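Local structure of putative amidohydrolase (Unidentified, 3MKV) at residues A[381-386]-A[391-396]; A[337-342]-A[349-354]. The protein probably hydrolyses dipeptides ending in proline, acting as a zinc-dependent prolidase of the amidohydrolase superfamily. One frame throughout, in Å; residues are numbered along the deposited sequence.

Contact 2 is completed earlier in the chain than contact 1. It joins helix 337-343 to helix 348-362, and the chain then runs on to strand 380-383, where contact 1 begins. The two centres are about 12 Å apart, and both contacts belong to the amidohydrolase part of the chain, a family built on the TIM-barrel fold. They also touch directly: V391 CG1 lies 3.7 Å from I352 CD1, and L395 CD2 lies 3.7 Å from R340 CB. The loop 391-396 therefore bridges the helix pair of contact 2 and a strand of the mixed sheet that also contains strand 56-63, so that V391 and L395 pack against the helices while C393 and L394 meet the strand end.

Contact 1 of 2, residues A[381-386]-A[391-396]; sequences LVVDGN and VDCLLG
V383 and C393 meet through a methyl and a methylene, with V383 CG1 3.6 Å from C393 CB. Followed outward from its CB, V383 sends its two branches to different partners. CG1 lies anti to the backbone N (chi1 -176°), which directs it at C393, where it touches CB; V383 CG1 is also 4.0 Å from C393 SG. CG2, beside the backbone N, reaches CD2 of L394 at 4.1 Å, and these two side chains cross at about a right angle. On the facing side, C393 CB also lies 4.0 Å from D384 O, while SG, set between its own backbone N and carbonyl carbon, comes within 4.0 Å of N386 N without a bond being formed.

The backbones are closest at G385 and C393, whose CA atoms are 5.6 Å apart, next to the inverse gamma turn centred on D384. N386 OD1 accepts a hydrogen bond from K389 N, tying the side chain to the connecting loop. V383 pairs through its backbone with T56, placing the contact at the end of strand 380-383, which runs antiparallel to strand 56-63; from the loop itself, L394 rests on F339 of helix 337-343, and V391 reaches both that helix and helix 348-362.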
loop_
_atom_site.group_PDB
_atom_site.type_symbol
_atom_site.label_atom_id
_atom_site.label_comp_id
_atom_site.label_asym_id
_atom_site.label_seq_id
_atom_site.Cartn_x
_atom_site.Cartn_y
_atom_site.Cartn_z
ATOM N N LEU A 381 27.516 -23.750 -41.826
ATOM C CA LEU A 381 26.945 -23.145 -43.022
ATOM C C LEU A 381 27.638 -23.671 -44.279
ATOM O O LEU A 381 28.811 -24.067 -44.246
ATOM C CB LEU A 381 27.097 -21.623 -42.988
ATOM C CG LEU A 381 26.591 -20.841 -41.784
ATOM C CD1 LEU A 381 26.553 -19.340 -42.128
ATOM C CD2 LEU A 381 25.214 -21.350 -41.367
ATOM N N VAL A 382 26.908 -23.664 -45.387
ATOM C CA VAL A 382 27.520 -23.853 -46.694
ATOM C C VAL A 382 27.204 -22.630 -47.536
ATOM O O VAL A 382 26.043 -22.297 -47.742
ATOM C CB VAL A 382 27.009 -25.124 -47.404
ATOM C CG1 VAL A 382 27.249 -25.024 -48.905
ATOM C CG2 VAL A 382 27.685 -26.347 -46.837
ATOM N N VAL A 383 28.236 -21.949 -48.007
ATOM C CA VAL A 383 28.029 -20.736 -48.777
ATOM C C VAL A 383 28.481 -20.882 -50.225
ATOM O O VAL A 383 29.490 -21.527 -50.525
ATOM C CB VAL A 383 28.739 -19.543 -48.133
ATOM C CG1 VAL A 383 28.436 -18.255 -48.906
ATOM C CG2 VAL A 383 28.310 -19.416 -46.676
ATOM N N ASP A 384 27.708 -20.287 -51.123
ATOM C CA ASP A 384 28.070 -20.251 -52.516
ATOM C C ASP A 384 28.925 -19.022 -52.765
ATOM O O ASP A 384 28.446 -18.018 -53.288
ATOM C CB ASP A 384 26.820 -20.213 -53.389
ATOM C CG ASP A 384 27.143 -20.297 -54.869
ATOM O OD1 ASP A 384 28.204 -20.860 -55.225
ATOM O OD2 ASP A 384 26.330 -19.805 -55.677
ATOM N N GLY A 385 30.194 -19.109 -52.378
ATOM C CA GLY A 385 31.120 -17.996 -52.520
ATOM C C GLY A 385 32.263 -18.138 -51.532
ATOM O O GLY A 385 32.308 -19.100 -50.757
ATOM N N ASN A 386 33.188 -17.179 -51.554
ATOM C CA ASN A 386 34.346 -17.203 -50.654
ATOM C C ASN A 386 34.480 -15.935 -49.802
ATOM O O ASN A 386 35.049 -14.932 -50.241
ATOM C CB ASN A 386 35.633 -17.454 -51.436
ATOM C CG ASN A 386 36.863 -17.362 -50.564
ATOM O OD1 ASN A 386 36.836 -16.749 -49.493
ATOM N ND2 ASN A 386 37.950 -17.973 -51.013
ATOM N N VAL A 391 32.529 -10.583 -48.928
ATOM C CA VAL A 391 31.452 -10.892 -47.978
ATOM C C VAL A 391 30.076 -10.760 -48.628
ATOM O O VAL A 391 29.046 -10.979 -47.983
ATOM C CB VAL A 391 31.502 -9.974 -46.737
ATOM C CG1 VAL A 391 32.762 -10.235 -45.929
ATOM C CG2 VAL A 391 31.384 -8.493 -47.144
ATOM N N ASP A 392 30.075 -10.397 -49.909
ATOM C CA ASP A 392 28.846 -10.218 -50.671
ATOM C C ASP A 392 28.000 -11.484 -50.729
ATOM O O ASP A 392 26.795 -11.417 -50.957
ATOM C CB ASP A 392 29.169 -9.741 -52.089
ATOM C CG ASP A 392 29.843 -8.378 -52.110
ATOM O OD1 ASP A 392 29.900 -7.718 -51.048
ATOM O OD2 ASP A 392 30.315 -7.966 -53.190
ATOM N N CYS A 393 28.631 -12.635 -50.530
ATOM C CA CYS A 393 27.904 -13.908 -50.492
ATOM C C CYS A 393 27.045 -14.083 -49.219
ATOM O O CYS A 393 26.112 -14.890 -49.194
ATOM C CB CYS A 393 28.879 -15.087 -50.652
ATOM S SG CYS A 393 30.430 -14.927 -49.711
ATOM N N LEU A 394 27.370 -13.329 -48.171
ATOM C CA LEU A 394 26.610 -13.371 -46.919
ATOM C C LEU A 394 25.429 -12.399 -46.934
ATOM O O LEU A 394 24.484 -12.561 -46.171
ATOM C CB LEU A 394 27.522 -13.092 -45.718
ATOM C CG LEU A 394 28.753 -14.004 -45.615
ATOM C CD1 LEU A 394 29.713 -13.603 -44.478
ATOM C CD2 LEU A 394 28.340 -15.463 -45.487
ATOM N N LEU A 395 25.478 -11.401 -47.816
ATOM C CA LEU A 395 24.461 -10.349 -47.849
ATOM C C LEU A 395 23.071 -10.860 -48.182
ATOM O O LEU A 395 22.912 -11.955 -48.724
ATOM C CB LEU A 395 24.819 -9.257 -48.857
ATOM C CG LEU A 395 26.119 -8.482 -48.674
ATOM C CD1 LEU A 395 26.186 -7.325 -49.682
ATOM C CD2 LEU A 395 26.265 -7.987 -47.240
ATOM N N GLY A 396 22.073 -10.035 -47.859
ATOM C CA GLY A 396 20.680 -10.316 -48.155
ATOM C C GLY A 396 19.989 -11.230 -47.162
ATOM O O GLY A 396 20.113 -11.074 -45.945
#

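Contact 2 of 2, residues A[337-342]-A[349-354]; sequences DEFRIL and AEVIAS
V351 presents its two methyls to two residues one helical turn apart, F339 and L342. Its CG2 comes to the edge of the F339 ring, near the ring plane, and touches CD1 at 3.8 Å; the two side chains cross obliquely. The approach is thus methyl to ring edge, with the ring face taking no part in it. The other methyl, CG1, meets L342 at CB, 4.2 Å away, so the contact falls at the base of the leucine and not at its branched end. F339 CG stands anti to the carbonyl carbon (chi1 -70°), and from there the ring extends toward V351 although its CB starts out in another direction. The helix backbones are closest at L342 and V351, with 6.7 Å between their CA atoms.

Helix 277-286 and helix 307-317 cover L342 through L277 and I311, and the F339 ring also stacks with F323. The polar ends nearby are engaged separately, E350 with K315 and E338 with the backbone of L277 and V278. All three touching residues are buried, and every contact among them is carbon to carbon. Cohesion between helices 337-343 and 348-362 at this point therefore rests on dispersion and on exclusion of water, a chemistry that imposes little directional constraint.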
loop_
_atom_site.group_PDB
_atom_site.type_symbol
_atom_site.label_atom_id
_atom_site.label_comp_id
_atom_site.label_asym_id
_atom_site.label_seq_id
_atom_site.Cartn_x
_atom_site.Cartn_y
_atom_site.Cartn_z
ATOM N N ASP A 337 23.845 -6.763 -43.714
ATOM C CA ASP A 337 24.562 -5.625 -44.276
ATOM C C ASP A 337 25.702 -5.152 -43.389
ATOM O O ASP A 337 26.518 -4.339 -43.812
ATOM C CB ASP A 337 23.615 -4.467 -44.561
ATOM C CG ASP A 337 22.864 -4.646 -45.852
ATOM O OD1 ASP A 337 22.413 -5.778 -46.137
ATOM O OD2 ASP A 337 22.730 -3.651 -46.590
ATOM N N GLU A 338 25.760 -5.649 -42.157
ATOM C CA GLU A 338 26.821 -5.221 -41.253
ATOM C C GLU A 338 28.169 -5.768 -41.720
ATOM O O GLU A 338 29.218 -5.259 -41.333
ATOM C CB GLU A 338 26.520 -5.621 -39.802
ATOM C CG GLU A 338 27.612 -5.265 -38.778
ATOM C CD GLU A 338 27.623 -3.788 -38.381
ATOM O OE1 GLU A 338 28.484 -3.406 -37.547
ATOM O OE2 GLU A 338 26.778 -3.015 -38.897
ATOM N N PHE A 339 28.131 -6.807 -42.551
ATOM C CA PHE A 339 29.350 -7.364 -43.141
ATOM C C PHE A 339 29.885 -6.412 -44.202
ATOM O O PHE A 339 31.053 -6.014 -44.173
ATOM C CB PHE A 339 29.081 -8.736 -43.763
ATOM C CG PHE A 339 28.818 -9.819 -42.759
ATOM C CD1 PHE A 339 29.804 -10.200 -41.857
ATOM C CD2 PHE A 339 27.585 -10.471 -42.722
ATOM C CE1 PHE A 339 29.568 -11.205 -40.915
ATOM C CE2 PHE A 339 27.333 -11.487 -41.785
ATOM C CZ PHE A 339 28.323 -11.850 -40.880
ATOM N N ARG A 340 29.009 -6.042 -45.129
ATOM C CA ARG A 340 29.320 -5.059 -46.161
ATOM C C ARG A 340 29.914 -3.786 -45.560
ATOM O O ARG A 340 30.967 -3.306 -45.996
ATOM C CB ARG A 340 28.049 -4.705 -46.938
ATOM C CG ARG A 340 28.301 -4.064 -48.297
ATOM C CD ARG A 340 27.086 -3.284 -48.798
ATOM N NE ARG A 340 26.970 -1.969 -48.167
ATOM C CZ ARG A 340 25.898 -1.548 -47.500
ATOM N NH1 ARG A 340 24.836 -2.335 -47.385
ATOM N NH2 ARG A 340 25.883 -0.336 -46.952
ATOM N N ILE A 341 29.229 -3.234 -44.566
ATOM C CA ILE A 341 29.646 -1.974 -43.965
ATOM C C ILE A 341 31.034 -2.073 -43.330
ATOM O O ILE A 341 31.918 -1.265 -43.627
ATOM C CB ILE A 341 28.618 -1.488 -42.935
ATOM C CG1 ILE A 341 27.293 -1.159 -43.629
ATOM C CG2 ILE A 341 29.147 -0.281 -42.185
ATOM C CD1 ILE A 341 26.191 -0.748 -42.685
ATOM N N LEU A 342 31.236 -3.066 -42.467
ATOM C CA LEU A 342 32.544 -3.270 -41.846
ATOM C C LEU A 342 33.605 -3.567 -42.906
ATOM O O LEU A 342 34.779 -3.248 -42.731
ATOM C CB LEU A 342 32.492 -4.404 -40.816
ATOM C CG LEU A 342 31.536 -4.264 -39.620
ATOM C CD1 LEU A 342 31.345 -5.590 -38.874
ATOM C CD2 LEU A 342 32.001 -3.185 -38.661
ATOM N N ALA A 349 38.466 -11.077 -43.883
ATOM C CA ALA A 349 38.835 -12.056 -42.869
ATOM C C ALA A 349 38.644 -11.509 -41.462
ATOM O O ALA A 349 38.179 -12.230 -40.574
ATOM C CB ALA A 349 40.268 -12.511 -43.063
ATOM N N GLU A 350 39.018 -10.243 -41.257
ATOM C CA GLU A 350 38.871 -9.600 -39.950
ATOM C C GLU A 350 37.415 -9.573 -39.516
ATOM O O GLU A 350 37.106 -9.839 -38.352
ATOM C CB GLU A 350 39.428 -8.179 -39.957
ATOM C CG GLU A 350 40.909 -8.098 -39.660
ATOM C CD GLU A 350 41.545 -6.809 -40.181
ATOM O OE1 GLU A 350 40.982 -6.177 -41.114
ATOM O OE2 GLU A 350 42.618 -6.431 -39.657
ATOM N N VAL A 351 36.516 -9.265 -40.447
ATOM C CA VAL A 351 35.109 -9.189 -40.086
ATOM C C VAL A 351 34.500 -10.566 -39.846
ATOM O O VAL A 351 33.591 -10.701 -39.025
ATOM C CB VAL A 351 34.258 -8.401 -41.104
ATOM C CG1 VAL A 351 35.130 -7.460 -41.931
ATOM C CG2 VAL A 351 33.473 -9.347 -41.982
ATOM N N ILE A 352 34.989 -11.591 -40.541
ATOM C CA ILE A 352 34.463 -12.933 -40.301
ATOM C C ILE A 352 34.929 -13.444 -38.948
ATOM O O ILE A 352 34.196 -14.145 -38.252
ATOM C CB ILE A 352 34.854 -13.952 -41.387
ATOM C CG1 ILE A 352 33.888 -13.885 -42.572
ATOM C CG2 ILE A 352 34.798 -15.367 -40.807
ATOM C CD1 ILE A 352 34.063 -12.669 -43.420
ATOM N N ALA A 353 36.154 -13.082 -38.585
ATOM C CA ALA A 353 36.701 -13.413 -37.281
ATOM C C ALA A 353 35.778 -12.816 -36.234
ATOM O O ALA A 353 35.541 -13.396 -35.176
ATOM C CB ALA A 353 38.094 -12.840 -37.151
ATOM N N SER A 354 35.252 -11.641 -36.559
ATOM C CA SER A 354 34.339 -10.921 -35.691
ATOM C C SER A 354 33.114 -11.733 -35.346
ATOM O O SER A 354 32.740 -11.848 -34.172
ATOM C CB SER A 354 33.888 -9.642 -36.375
ATOM O OG SER A 354 34.581 -8.551 -35.826
#